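Local structure of xylose isomerase-like TIM barrel (Anabaena variabilis ATCC 29413, 2QW5) at residues Glu58-Asp63 with Leu108-Ser113; Ala255-Trp260 with Ala318-Lys323; Pro138-Asp141 with Pro145-Ser148; Pro164-Leu169 with Ile200-Gly205. The protein binds zinc and D-xylose in a TIM barrel and is probably a sugar or sugar phosphate isomerase or epimerase. All coordinates share one frame; numbering follows the deposited sequence.

Contacts 1, 2 and 4 join outer elements of the same eight-stranded barrel, whereas contact 3 draws together two parts of one loop, its centre about 26 Å from the centre of the chain. Contacts 1 and 4 are neighbours: Leu-108 and Leu-111 pack on Ile-165 and Leu-169, so that helices 60-76, 101-120 and 148-176 pack one after another. Contact 2 lies across the chain centre from both. All four are partly buried, but their chemistry differs. A tyrosine face and a bridging water carry contact 1, a histidine face on a glutamate methylene contact 2, a weak backbone bond, a water and an isoleucine methyl contact 3, and a leucine against a phenylalanine rim contact 4. Contacts 2 and 3 also reach neighbouring subunits.

Contact 1: residues Glu58-Asp63 with Leu108-Ser113; sequences ENYAQD and LEYLKS
Tyr-60 and Ser-113 make the centre of a helix-to-helix contact on the outside of the barrel, where the first turn of helix 60-76 lies against the middle of helix 101-120. The tyrosine ring does most of the touching. CB of Ser-113 stands over one face of it, 3.9 Å from the ring centroid of Tyr-60 and 21° off the normal, a CH-pi contact displaced toward the CD1 side. With CG beside the backbone N (chi1 -64°), the Tyr-60 ring reaches along the second helix until its OH lies 3.3 Å from CB of Tyr-110. The two tyrosine side chains cross at about a right angle, and that hydroxyl sits near the plane of the Tyr-110 ring, at its edge. Tyr-110 itself turns inward, its OH bonded to Gly-89 O and its ring stacked on Phe-94. A water ties the helices together beside the ring: it donates to Tyr-60 O at 2.7 Å and is hydrogen-bonded to Ser-113 OG at 2.7 Å. It therefore engages a carbonyl in the first turn of one helix and a hydroxyl of the other. Asp-63 adds a salt bridge to Arg-114. Such packing of successive outer helices is characteristic of the TIM barrel.

Contact 2: residues Ala255-Trp260 with Ala318-Lys323; sequences ALHTSW and ADEAIK
CB of Glu-320 sits squarely over the His-257 imidazole, 3.6 Å from the centroid of the His-257 ring and 13° off its normal. This CH-pi contact is continued by the next methylene, since Glu-320 CG lies 3.8 Å from NE2 of His-257. A bend at chi2 (-68°) keeps Glu-320 OE1 above the ring plane but just beyond the rim, 3.8 Å from His-257 CD2; the ring and carboxylate planes are 41° apart. Thr-258 CG2 covers the opposite face of the imidazole, toward its rim, so the ring is sandwiched between a methyl and a methylene. With an alanine at His-257, the Glu-320 methylenes would probably lose the ring face they rest on, leaving that side chain freer to turn. Beside this pair, Leu-256 CD2 meets CB of Ala-321 at 3.9 Å, where the backbones come closest, their CA atoms 5.2 Å apart. Farther out, Ile-317 and Val-324 of helix 314-332 also touch His-257. Trp-260 reaches a second subunit, its NE1 hydrogen-bonded to OE2 of Glu-220 of that chain. The loop after strand 243-248 is thus laid against the C-terminal helix, with Leu-256 and Ala-321 both packed on Val-280 of strand 278-280.

Contact 3: residues Pro138-Asp141 with Pro145-Ser148; sequences PTTD and PIWS
The backbones of Pro-138 to Thr-140 and Pro-145 to Ile-146 approach at a single beta bridge, Thr-139 with Pro-145, their CA atoms 4.6 Å apart. This makes a short hairpin-like excursion in the long loop between strand 125-128 and helix 148-176 of the TIM barrel. Ile-146 N donates a weak hydrogen bond to Pro-138 O (3.4 Å, 133° at the hydrogen).

Ile-146 supplies most of the side-chain packing. Its CG1 is beside the backbone N (chi1 -58°), and the extended chain beyond it sends CD1 across the opposing backbone, 3.6 Å from Thr-139 C. The same methyl meets Pro-138 CB at 4.3 Å, while Ile-146 CG1 is 4.1 Å from Thr-140 CG2. On the other side of the bridge, Thr-139 CG2 lies 4.2 Å from Pro-145 CA. Replacing Ile-146 with an alanine would probably open a gap against Pro-138 and Thr-140, leaving the two segments joined chiefly by the weak bond and a water.

Leu-151 of the following helix packs on both Pro-138 and Ile-146. The outer turn meets a third subunit, where Arg-92 of that chain forms a salt bridge with Asp-141 and a hydrogen bond with Thr-139 O. At the bridge itself, the Ile-146 N-H is shared between Pro-138 O and the water, which accepts from Ile-146 N at 3.1 Å and donates to Pro-138 O at 2.6 Å.

Contact 4: residues Pro164-Leu169 with Ile200-Gly205; sequences PILDKL and IEFLKG
The far end of the Phe-202 ring, carried on helix 196-203, touches Leu-166 of helix 148-176 at its rim. From CB the side chain sets out with CG anti to the backbone N (chi1 173°), which carries the ring over to helix 148-176. CB, CG and the near ring carbons stay clear of Leu-166; CE2 is the next to approach, 4.2 Å from Leu-166 CG. At the far end of the ring, CZ of Phe-202 comes to 4.0 Å from that same CG. The leucine branch point thus meets the phenylalanine at its edge, near the ring plane, and the two side chains cross at about a right angle. Contact is confined to this rim because the helices stand well apart here, with the CA atoms of Leu-166 and Leu-203 9.3 Å from each other.

Ile-182 of strand 179-182 and the loop residue Val-131 pack on Phe-202, and Ile-130 of a loop packs on Leu-166. This edge contact therefore belongs to the apolar layer between the outer helices and the sheet of the TIM barrel.

Where 200-205 ends, Gly-205 comes near Asp-167 of helix 148-176, Asp-167 OD2 lying 4.0 Å from Gly-205 O. In the conformer described, the carboxylate oxygens instead accept from the backbone just beyond, OD1 from Ser-208 N and OD2 from Lys-207 N. The chemistry is thus divided: dispersion contacts join the buried side chains, while a carboxylate probably ties the following loop to helix 148-176 by its main-chain N-H groups.

Contact 1: residues Glu58-Asp63 with Leu108-Ser113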
loop_
_atom_site.group_PDB
_atom_site.type_symbol
_atom_site.label_atom_id
_atom_site.label_comp_id
_atom_site.label_asym_id
_atom_site.label_seq_id
_atom_site.Cartn_x
_atom_site.Cartn_y
_atom_site.Cartn_z
ATOM N N GLU A 58 14.823 18.052 -19.290
ATOM C CA GLU A 58 14.779 19.258 -20.116
ATOM C C GLU A 58 15.195 20.519 -19.370
ATOM O O GLU A 58 15.490 21.510 -20.018
ATOM C CB GLU A 58 13.392 19.505 -20.743
ATOM C CG GLU A 58 12.175 19.493 -19.794
ATOM C CD GLU A 58 11.492 18.103 -19.704
ATOM O OE1 GLU A 58 12.173 17.011 -19.785
ATOM O OE2 GLU A 58 10.252 18.124 -19.540
ATOM N N ASN A 59 15.204 20.484 -18.037
ATOM C CA ASN A 59 15.585 21.640 -17.195
ATOM C C ASN A 59 17.009 21.623 -16.603
ATOM O O ASN A 59 17.282 22.406 -15.689
ATOM C CB ASN A 59 14.573 21.796 -16.069
ATOM C CG ASN A 59 13.170 21.976 -16.562
ATOM O OD1 ASN A 59 12.956 22.480 -17.662
ATOM N ND2 ASN A 59 12.190 21.575 -15.740
ATOM N N TYR A 60 17.920 20.793 -17.110
ATOM C CA TYR A 60 19.296 20.802 -16.572
ATOM C C TYR A 60 20.017 22.141 -16.610
ATOM O O TYR A 60 20.623 22.552 -15.585
ATOM C CB TYR A 60 20.185 19.747 -17.214
ATOM C CG TYR A 60 19.749 18.317 -16.944
ATOM C CD1 TYR A 60 19.165 17.931 -15.719
ATOM C CD2 TYR A 60 20.046 17.311 -17.857
ATOM C CE1 TYR A 60 18.793 16.614 -15.465
ATOM C CE2 TYR A 60 19.693 15.979 -17.599
ATOM C CZ TYR A 60 19.086 15.644 -16.396
ATOM O OH TYR A 60 18.696 14.381 -16.132
ATOM N N ALA A 61 19.923 22.820 -17.751
ATOM C CA ALA A 61 20.570 24.106 -17.932
ATOM C C ALA A 61 19.920 25.148 -17.011
ATOM O O ALA A 61 20.647 25.932 -16.350
ATOM C CB ALA A 61 20.537 24.519 -19.404
ATOM N N GLN A 62 18.582 25.124 -16.912
ATOM C CA GLN A 62 17.895 26.074 -16.030
ATOM C C GLN A 62 18.254 25.831 -14.556
ATOM O O GLN A 62 18.435 26.789 -13.798
ATOM C CB GLN A 62 16.368 26.079 -16.251
ATOM C CG GLN A 62 15.626 27.191 -15.467
ATOM C CD GLN A 62 16.181 28.588 -15.750
ATOM O OE1 GLN A 62 16.020 29.121 -16.853
ATOM N NE2 GLN A 62 16.843 29.176 -14.756
ATOM N N ASP A 63 18.392 24.570 -14.156
ATOM C CA ASP A 63 18.797 24.245 -12.781
ATOM C C ASP A 63 20.186 24.811 -12.467
ATOM O O ASP A 63 20.386 25.411 -11.406
ATOM C CB ASP A 63 18.832 22.719 -12.548
ATOM C CG ASP A 63 17.451 22.068 -12.540
ATOM O OD1 ASP A 63 16.469 22.753 -12.204
ATOM O OD2 ASP A 63 17.384 20.848 -12.858
ATOM N N LEU A 108 23.330 8.748 -15.955
ATOM C CA LEU A 108 24.652 9.413 -15.989
ATOM C C LEU A 108 24.532 10.916 -16.252
ATOM O O LEU A 108 25.212 11.719 -15.590
ATOM C CB LEU A 108 25.544 8.782 -17.048
ATOM C CG LEU A 108 27.002 9.246 -17.186
ATOM C CD1 LEU A 108 27.769 9.114 -15.873
ATOM C CD2 LEU A 108 27.705 8.463 -18.374
ATOM N N GLU A 109 23.673 11.292 -17.199
ATOM C CA GLU A 109 23.465 12.740 -17.491
ATOM C C GLU A 109 22.845 13.468 -16.325
ATOM O O GLU A 109 23.201 14.638 -16.049
ATOM C CB GLU A 109 22.720 12.988 -18.824
ATOM C CG GLU A 109 23.507 12.459 -20.070
ATOM C CD GLU A 109 24.951 13.098 -20.281
ATOM O OE1 GLU A 109 25.057 14.358 -20.266
ATOM O OE2 GLU A 109 25.965 12.339 -20.478
ATOM N N TYR A 110 21.911 12.797 -15.648
ATOM C CA TYR A 110 21.302 13.319 -14.422
ATOM C C TYR A 110 22.388 13.544 -13.355
ATOM O O TYR A 110 22.477 14.617 -12.785
ATOM C CB TYR A 110 20.182 12.390 -13.929
ATOM C CG TYR A 110 19.764 12.585 -12.503
ATOM C CD1 TYR A 110 19.007 13.691 -12.106
ATOM C CD2 TYR A 110 20.144 11.659 -11.531
ATOM C CE1 TYR A 110 18.636 13.865 -10.769
ATOM C CE2 TYR A 110 19.792 11.825 -10.201
ATOM C CZ TYR A 110 19.036 12.918 -9.821
ATOM O OH TYR A 110 18.702 13.023 -8.477
ATOM N N LEU A 111 23.216 12.532 -13.123
ATOM C CA LEU A 111 24.279 12.629 -12.104
ATOM C C LEU A 111 25.333 13.673 -12.487
ATOM O O LEU A 111 25.780 14.417 -11.605
ATOM C CB LEU A 111 24.868 11.262 -11.785
ATOM C CG LEU A 111 23.908 10.263 -11.139
ATOM C CD1 LEU A 111 24.457 8.773 -11.165
ATOM C CD2 LEU A 111 23.578 10.625 -9.727
ATOM N N LYS A 112 25.648 13.789 -13.792
ATOM C CA LYS A 112 26.597 14.854 -14.297
ATOM C C LYS A 112 26.029 16.245 -14.082
ATOM O O LYS A 112 26.772 17.202 -13.717
ATOM C CB LYS A 112 26.960 14.676 -15.760
ATOM C CG LYS A 112 27.874 13.475 -16.093
ATOM C CD LYS A 112 28.087 13.414 -17.595
ATOM C CE LYS A 112 29.169 12.427 -17.973
ATOM N NZ LYS A 112 29.338 12.295 -19.454
ATOM N N SER A 113 24.722 16.380 -14.290
ATOM C CA SER A 113 24.021 17.656 -13.981
ATOM C C SER A 113 24.173 18.028 -12.517
ATOM O O SER A 113 24.374 19.216 -12.161
ATOM C CB SER A 113 22.508 17.561 -14.304
ATOM O OG SER A 113 21.789 18.595 -13.671
HETATM O O HOH W 1 22.523 21.118 -14.322
#

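Contact 2: residues Ala255-Trp260 with Ala318-Lys323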
loop_
_atom_site.group_PDB
_atom_site.type_symbol
_atom_site.label_atom_id
_atom_site.label_comp_id
_atom_site.label_asym_id
_atom_site.label_seq_id
_atom_site.Cartn_x
_atom_site.Cartn_y
_atom_site.Cartn_z
ATOM N N ALA A 255 17.747 14.273 17.862
ATOM C CA ALA A 255 18.629 15.004 18.778
ATOM C C ALA A 255 19.981 14.318 18.897
ATOM O O ALA A 255 20.052 13.177 19.293
ATOM C CB ALA A 255 18.001 15.147 20.141
ATOM N N LEU A 256 21.050 15.035 18.582
ATOM C CA LEU A 256 22.397 14.422 18.594
ATOM C C LEU A 256 23.001 14.314 20.009
ATOM O O LEU A 256 23.809 13.428 20.293
ATOM C CB LEU A 256 23.286 15.187 17.601
ATOM C CG LEU A 256 24.682 14.670 17.253
ATOM C CD1 LEU A 256 24.629 13.228 16.712
ATOM C CD2 LEU A 256 25.324 15.645 16.264
ATOM N N HIS A 257 22.545 15.162 20.929
ATOM C CA HIS A 257 23.108 15.202 22.275
ATOM C C HIS A 257 22.514 14.216 23.292
ATOM O O HIS A 257 23.059 14.093 24.398
ATOM C CB HIS A 257 23.066 16.633 22.839
ATOM C CG HIS A 257 21.690 17.166 23.042
ATOM N ND1 HIS A 257 20.801 17.340 22.005
ATOM C CD2 HIS A 257 21.074 17.634 24.157
ATOM C CE1 HIS A 257 19.683 17.867 22.475
ATOM N NE2 HIS A 257 19.822 18.055 23.780
ATOM N N THR A 258 21.401 13.545 22.945
ATOM C CA THR A 258 20.793 12.532 23.809
ATOM C C THR A 258 20.611 11.281 22.956
ATOM O O THR A 258 19.566 11.056 22.327
ATOM C CB THR A 258 19.487 13.034 24.360
ATOM O OG1 THR A 258 18.647 13.372 23.257
ATOM C CG2 THR A 258 19.723 14.262 25.206
ATOM N N SER A 259 21.650 10.475 22.899
ATOM C CA SER A 259 21.566 9.289 22.023
ATOM C C SER A 259 22.624 8.305 22.315
ATOM O O SER A 259 23.542 8.602 23.048
ATOM C CB SER A 259 21.703 9.691 20.541
ATOM O OG SER A 259 23.038 9.935 20.145
ATOM N N TRP A 260 22.483 7.141 21.667
ATOM C CA TRP A 260 23.457 6.060 21.754
ATOM C C TRP A 260 24.552 6.082 20.656
ATOM O O TRP A 260 25.182 5.056 20.400
ATOM C CB TRP A 260 22.714 4.733 21.762
ATOM C CG TRP A 260 22.069 4.461 23.064
ATOM C CD1 TRP A 260 20.791 4.742 23.428
ATOM C CD2 TRP A 260 22.700 3.874 24.206
ATOM N NE1 TRP A 260 20.571 4.326 24.724
ATOM C CE2 TRP A 260 21.729 3.796 25.226
ATOM C CE3 TRP A 260 23.979 3.329 24.443
ATOM C CZ2 TRP A 260 21.991 3.221 26.482
ATOM C CZ3 TRP A 260 24.247 2.770 25.721
ATOM C CH2 TRP A 260 23.247 2.726 26.710
ATOM N N ALA A 318 20.108 22.271 16.839
ATOM C CA ALA A 318 21.329 22.559 16.041
ATOM C C ALA A 318 22.503 22.990 16.925
ATOM O O ALA A 318 23.637 22.519 16.766
ATOM C CB ALA A 318 21.040 23.636 14.977
ATOM N N ASP A 319 22.211 23.859 17.887
ATOM C CA ASP A 319 23.226 24.360 18.803
ATOM C C ASP A 319 23.756 23.251 19.708
ATOM O O ASP A 319 24.967 23.123 19.887
ATOM C CB ASP A 319 22.673 25.524 19.632
ATOM C CG ASP A 319 23.754 26.286 20.381
ATOM O OD1 ASP A 319 24.919 26.342 19.913
ATOM O OD2 ASP A 319 23.403 26.868 21.425
ATOM N N GLU A 320 22.853 22.447 20.281
ATOM C CA GLU A 320 23.275 21.327 21.140
ATOM C C GLU A 320 24.068 20.303 20.348
ATOM O O GLU A 320 24.962 19.666 20.907
ATOM C CB GLU A 320 22.070 20.608 21.764
ATOM C CG GLU A 320 21.262 21.436 22.743
ATOM C CD GLU A 320 21.997 21.760 24.051
ATOM O OE1 GLU A 320 22.808 20.942 24.542
ATOM O OE2 GLU A 320 21.744 22.854 24.602
ATOM N N ALA A 321 23.719 20.146 19.070
ATOM C CA ALA A 321 24.403 19.167 18.165
ATOM C C ALA A 321 25.913 19.522 17.958
ATOM O O ALA A 321 26.796 18.656 18.064
ATOM C CB ALA A 321 23.647 19.092 16.814
ATOM N N ILE A 322 26.190 20.798 17.666
ATOM C CA ILE A 322 27.573 21.253 17.464
ATOM C C ILE A 322 28.327 21.208 18.798
ATOM O O ILE A 322 29.479 20.836 18.798
ATOM C CB ILE A 322 27.686 22.633 16.748
ATOM C CG1 ILE A 322 29.150 22.984 16.418
ATOM C CG2 ILE A 322 26.990 23.762 17.555
ATOM C CD1 ILE A 322 29.296 23.980 15.225
ATOM N N LYS A 323 27.663 21.575 19.912
ATOM C CA LYS A 323 28.269 21.541 21.244
ATOM C C LYS A 323 28.715 20.124 21.606
ATOM O O LYS A 323 29.887 19.919 21.963
ATOM C CB LYS A 323 27.348 22.168 22.300
ATOM C CG LYS A 323 27.240 23.712 22.185
ATOM C CD LYS A 323 26.127 24.263 23.093
ATOM C CE LYS A 323 25.991 25.809 23.095
ATOM N NZ LYS A 323 27.076 26.571 23.800
#

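Contact 3: residues Pro138-Asp141 with Pro145-Ser148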
loop_
_atom_site.group_PDB
_atom_site.type_symbol
_atom_site.label_atom_id
_atom_site.label_comp_id
_atom_site.label_asym_id
_atom_site.label_seq_id
_atom_site.Cartn_x
_atom_site.Cartn_y
_atom_site.Cartn_z
ATOM N N PRO A 138 12.967 -3.332 -4.577
ATOM C CA PRO A 138 12.479 -4.001 -5.770
ATOM C C PRO A 138 11.356 -4.980 -5.515
ATOM O O PRO A 138 11.270 -5.538 -4.439
ATOM C CB PRO A 138 13.715 -4.745 -6.316
ATOM C CG PRO A 138 14.607 -4.889 -5.208
ATOM C CD PRO A 138 14.342 -3.736 -4.253
ATOM N N THR A 139 10.507 -5.168 -6.518
ATOM C CA THR A 139 9.386 -6.101 -6.453
ATOM C C THR A 139 9.320 -6.884 -7.755
ATOM O O THR A 139 9.938 -6.507 -8.770
ATOM C CB THR A 139 8.040 -5.366 -6.214
ATOM O OG1 THR A 139 7.833 -4.395 -7.230
ATOM C CG2 THR A 139 8.044 -4.624 -4.874
ATOM N N THR A 140 8.571 -7.985 -7.726
ATOM C CA THR A 140 8.365 -8.798 -8.914
ATOM C C THR A 140 7.394 -8.015 -9.796
ATOM O O THR A 140 6.877 -6.944 -9.392
ATOM C CB THR A 140 7.754 -10.145 -8.572
ATOM O OG1 THR A 140 6.450 -9.932 -8.001
ATOM C CG2 THR A 140 8.669 -10.921 -7.625
ATOM N N ASP A 141 7.145 -8.512 -11.006
ATOM C CA ASP A 141 6.132 -7.871 -11.879
ATOM C C ASP A 141 4.721 -7.905 -11.275
ATOM O O ASP A 141 3.921 -7.004 -11.549
ATOM C CB ASP A 141 6.123 -8.488 -13.276
ATOM C CG ASP A 141 7.263 -8.000 -14.135
ATOM O OD1 ASP A 141 8.067 -7.152 -13.698
ATOM O OD2 ASP A 141 7.341 -8.444 -15.285
ATOM N N PRO A 145 7.219 -8.385 -2.790
ATOM C CA PRO A 145 8.542 -7.937 -2.359
ATOM C C PRO A 145 9.673 -8.956 -2.599
ATOM O O PRO A 145 9.440 -10.177 -2.679
ATOM C CB PRO A 145 8.361 -7.700 -0.846
ATOM C CG PRO A 145 6.976 -7.358 -0.718
ATOM C CD PRO A 145 6.294 -8.344 -1.646
ATOM N N ILE A 146 10.873 -8.420 -2.693
ATOM C CA ILE A 146 12.090 -9.217 -2.877
ATOM C C ILE A 146 13.059 -8.839 -1.742
ATOM O O ILE A 146 13.551 -7.692 -1.668
ATOM C CB ILE A 146 12.763 -8.999 -4.254
ATOM C CG1 ILE A 146 11.792 -9.343 -5.404
ATOM C CG2 ILE A 146 14.029 -9.860 -4.367
ATOM C CD1 ILE A 146 12.187 -8.780 -6.778
ATOM N N TRP A 147 13.348 -9.825 -0.892
ATOM C CA TRP A 147 14.219 -9.652 0.274
ATOM C C TRP A 147 15.303 -10.722 0.403
ATOM O O TRP A 147 15.341 -11.682 -0.378
ATOM C CB TRP A 147 13.328 -9.694 1.536
ATOM C CG TRP A 147 12.317 -8.622 1.656
ATOM C CD1 TRP A 147 10.963 -8.767 1.580
ATOM C CD2 TRP A 147 12.560 -7.243 1.889
ATOM N NE1 TRP A 147 10.346 -7.542 1.742
ATOM C CE2 TRP A 147 11.307 -6.598 1.955
ATOM C CE3 TRP A 147 13.713 -6.486 2.070
ATOM C CZ2 TRP A 147 11.189 -5.215 2.167
ATOM C CZ3 TRP A 147 13.598 -5.143 2.309
ATOM C CH2 TRP A 147 12.340 -4.515 2.333
ATOM N N SER A 148 16.161 -10.519 1.407
ATOM C CA SER A 148 17.163 -11.457 1.881
ATOM C C SER A 148 17.964 -12.092 0.742
ATOM O O SER A 148 18.449 -11.367 -0.139
ATOM C CB SER A 148 16.498 -12.478 2.858
ATOM O OG SER A 148 17.447 -13.404 3.409
HETATM O O HOH W 2 10.651 -5.481 -1.897
#

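Contact 4: residues Pro164-Leu169 with Ile200-Gly205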
loop_
_atom_site.group_PDB
_atom_site.type_symbol
_atom_site.label_atom_id
_atom_site.label_comp_id
_atom_site.label_asym_id
_atom_site.label_seq_id
_atom_site.Cartn_x
_atom_site.Cartn_y
_atom_site.Cartn_z
ATOM N N PRO A 164 30.423 0.536 -14.276
ATOM C CA PRO A 164 31.001 1.358 -15.354
ATOM C C PRO A 164 30.432 2.774 -15.442
ATOM O O PRO A 164 31.141 3.672 -15.859
ATOM C CB PRO A 164 30.687 0.556 -16.636
ATOM C CG PRO A 164 30.147 -0.730 -16.194
ATOM C CD PRO A 164 29.705 -0.643 -14.789
ATOM N N ILE A 165 29.170 2.959 -15.025
ATOM C CA ILE A 165 28.517 4.266 -15.053
ATOM C C ILE A 165 29.100 5.178 -13.990
ATOM O O ILE A 165 29.379 6.355 -14.273
ATOM C CB ILE A 165 26.984 4.149 -14.916
ATOM C CG1 ILE A 165 26.384 3.332 -16.092
ATOM C CG2 ILE A 165 26.331 5.561 -14.800
ATOM C CD1 ILE A 165 26.475 4.007 -17.489
ATOM N N LEU A 166 29.294 4.641 -12.783
ATOM C CA LEU A 166 29.923 5.389 -11.690
ATOM C C LEU A 166 31.391 5.731 -12.008
ATOM O O LEU A 166 31.871 6.813 -11.625
ATOM C CB LEU A 166 29.767 4.671 -10.323
ATOM C CG LEU A 166 28.466 4.913 -9.537
ATOM C CD1 LEU A 166 28.388 6.392 -9.083
ATOM C CD2 LEU A 166 27.245 4.588 -10.309
ATOM N N ASP A 167 32.087 4.840 -12.722
ATOM C CA ASP A 167 33.485 5.074 -13.102
ATOM C C ASP A 167 33.521 6.315 -14.018
ATOM O O ASP A 167 34.317 7.250 -13.795
ATOM C CB ASP A 167 34.081 3.812 -13.796
ATOM C CG ASP A 167 35.457 3.415 -13.272
ATOM O OD1 ASP A 167 36.211 4.275 -12.763
ATOM O OD2 ASP A 167 35.787 2.192 -13.362
ATOM N N LYS A 168 32.617 6.350 -15.012
ATOM C CA LYS A 168 32.517 7.482 -15.956
ATOM C C LYS A 168 32.145 8.791 -15.239
ATOM O O LYS A 168 32.706 9.876 -15.504
ATOM C CB LYS A 168 31.532 7.202 -17.105
ATOM C CG LYS A 168 32.040 6.210 -18.169
ATOM C CD LYS A 168 33.250 6.753 -18.952
ATOM C CE LYS A 168 33.754 5.781 -20.020
ATOM N NZ LYS A 168 34.389 4.582 -19.424
ATOM N N LEU A 169 31.240 8.686 -14.287
ATOM C CA LEU A 169 30.869 9.858 -13.454
ATOM C C LEU A 169 32.073 10.326 -12.625
ATOM O O LEU A 169 32.236 11.524 -12.432
ATOM C CB LEU A 169 29.684 9.518 -12.514
ATOM C CG LEU A 169 29.110 10.678 -11.657
ATOM C CD1 LEU A 169 28.439 11.694 -12.564
ATOM C CD2 LEU A 169 28.139 10.143 -10.630
ATOM N N ILE A 200 32.231 -1.303 -0.172
ATOM C CA ILE A 200 33.634 -1.583 -0.435
ATOM C C ILE A 200 33.718 -2.594 -1.573
ATOM O O ILE A 200 34.514 -2.399 -2.509
ATOM C CB ILE A 200 34.402 -2.033 0.807
ATOM C CG1 ILE A 200 34.750 -0.811 1.680
ATOM C CG2 ILE A 200 35.724 -2.716 0.424
ATOM C CD1 ILE A 200 35.299 -1.141 3.034
ATOM N N GLU A 201 32.880 -3.623 -1.525
ATOM C CA GLU A 201 32.795 -4.624 -2.612
ATOM C C GLU A 201 32.400 -4.000 -3.976
ATOM O O GLU A 201 32.975 -4.341 -5.013
ATOM C CB GLU A 201 31.818 -5.728 -2.215
ATOM C CG GLU A 201 31.744 -6.929 -3.207
ATOM C CD GLU A 201 30.911 -8.134 -2.679
ATOM O OE1 GLU A 201 30.440 -8.138 -1.496
ATOM O OE2 GLU A 201 30.734 -9.088 -3.475
ATOM N N PHE A 202 31.433 -3.076 -3.957
ATOM C CA PHE A 202 30.999 -2.355 -5.153
ATOM C C PHE A 202 32.156 -1.578 -5.758
ATOM O O PHE A 202 32.395 -1.655 -6.991
ATOM C CB PHE A 202 29.835 -1.385 -4.842
ATOM C CG PHE A 202 29.455 -0.488 -6.008
ATOM C CD1 PHE A 202 28.671 -0.972 -7.039
ATOM C CD2 PHE A 202 29.913 0.820 -6.084
ATOM C CE1 PHE A 202 28.332 -0.166 -8.134
ATOM C CE2 PHE A 202 29.581 1.652 -7.196
ATOM C CZ PHE A 202 28.777 1.152 -8.206
ATOM N N LEU A 203 32.847 -0.822 -4.907
ATOM C CA LEU A 203 33.987 0.000 -5.330
ATOM C C LEU A 203 35.168 -0.758 -5.928
ATOM O O LEU A 203 35.927 -0.147 -6.669
ATOM C CB LEU A 203 34.455 0.928 -4.229
ATOM C CG LEU A 203 33.460 2.040 -3.850
ATOM C CD1 LEU A 203 33.907 2.661 -2.570
ATOM C CD2 LEU A 203 33.276 3.125 -4.906
ATOM N N LYS A 204 35.306 -2.059 -5.636
ATOM C CA LYS A 204 36.387 -2.871 -6.219
ATOM C C LYS A 204 36.284 -2.870 -7.753
ATOM O O LYS A 204 37.295 -3.048 -8.435
ATOM C CB LYS A 204 36.384 -4.313 -5.659
ATOM C CG LYS A 204 36.627 -4.460 -4.124
ATOM C CD LYS A 204 38.098 -4.325 -3.704
ATOM C CE LYS A 204 38.331 -4.288 -2.167
ATOM N NZ LYS A 204 37.798 -5.366 -1.328
ATOM N N GLY A 205 35.068 -2.694 -8.287
ATOM C CA GLY A 205 34.828 -2.600 -9.736
ATOM C C GLY A 205 34.771 -1.203 -10.358
ATOM O O GLY A 205 34.384 -1.064 -11.522
#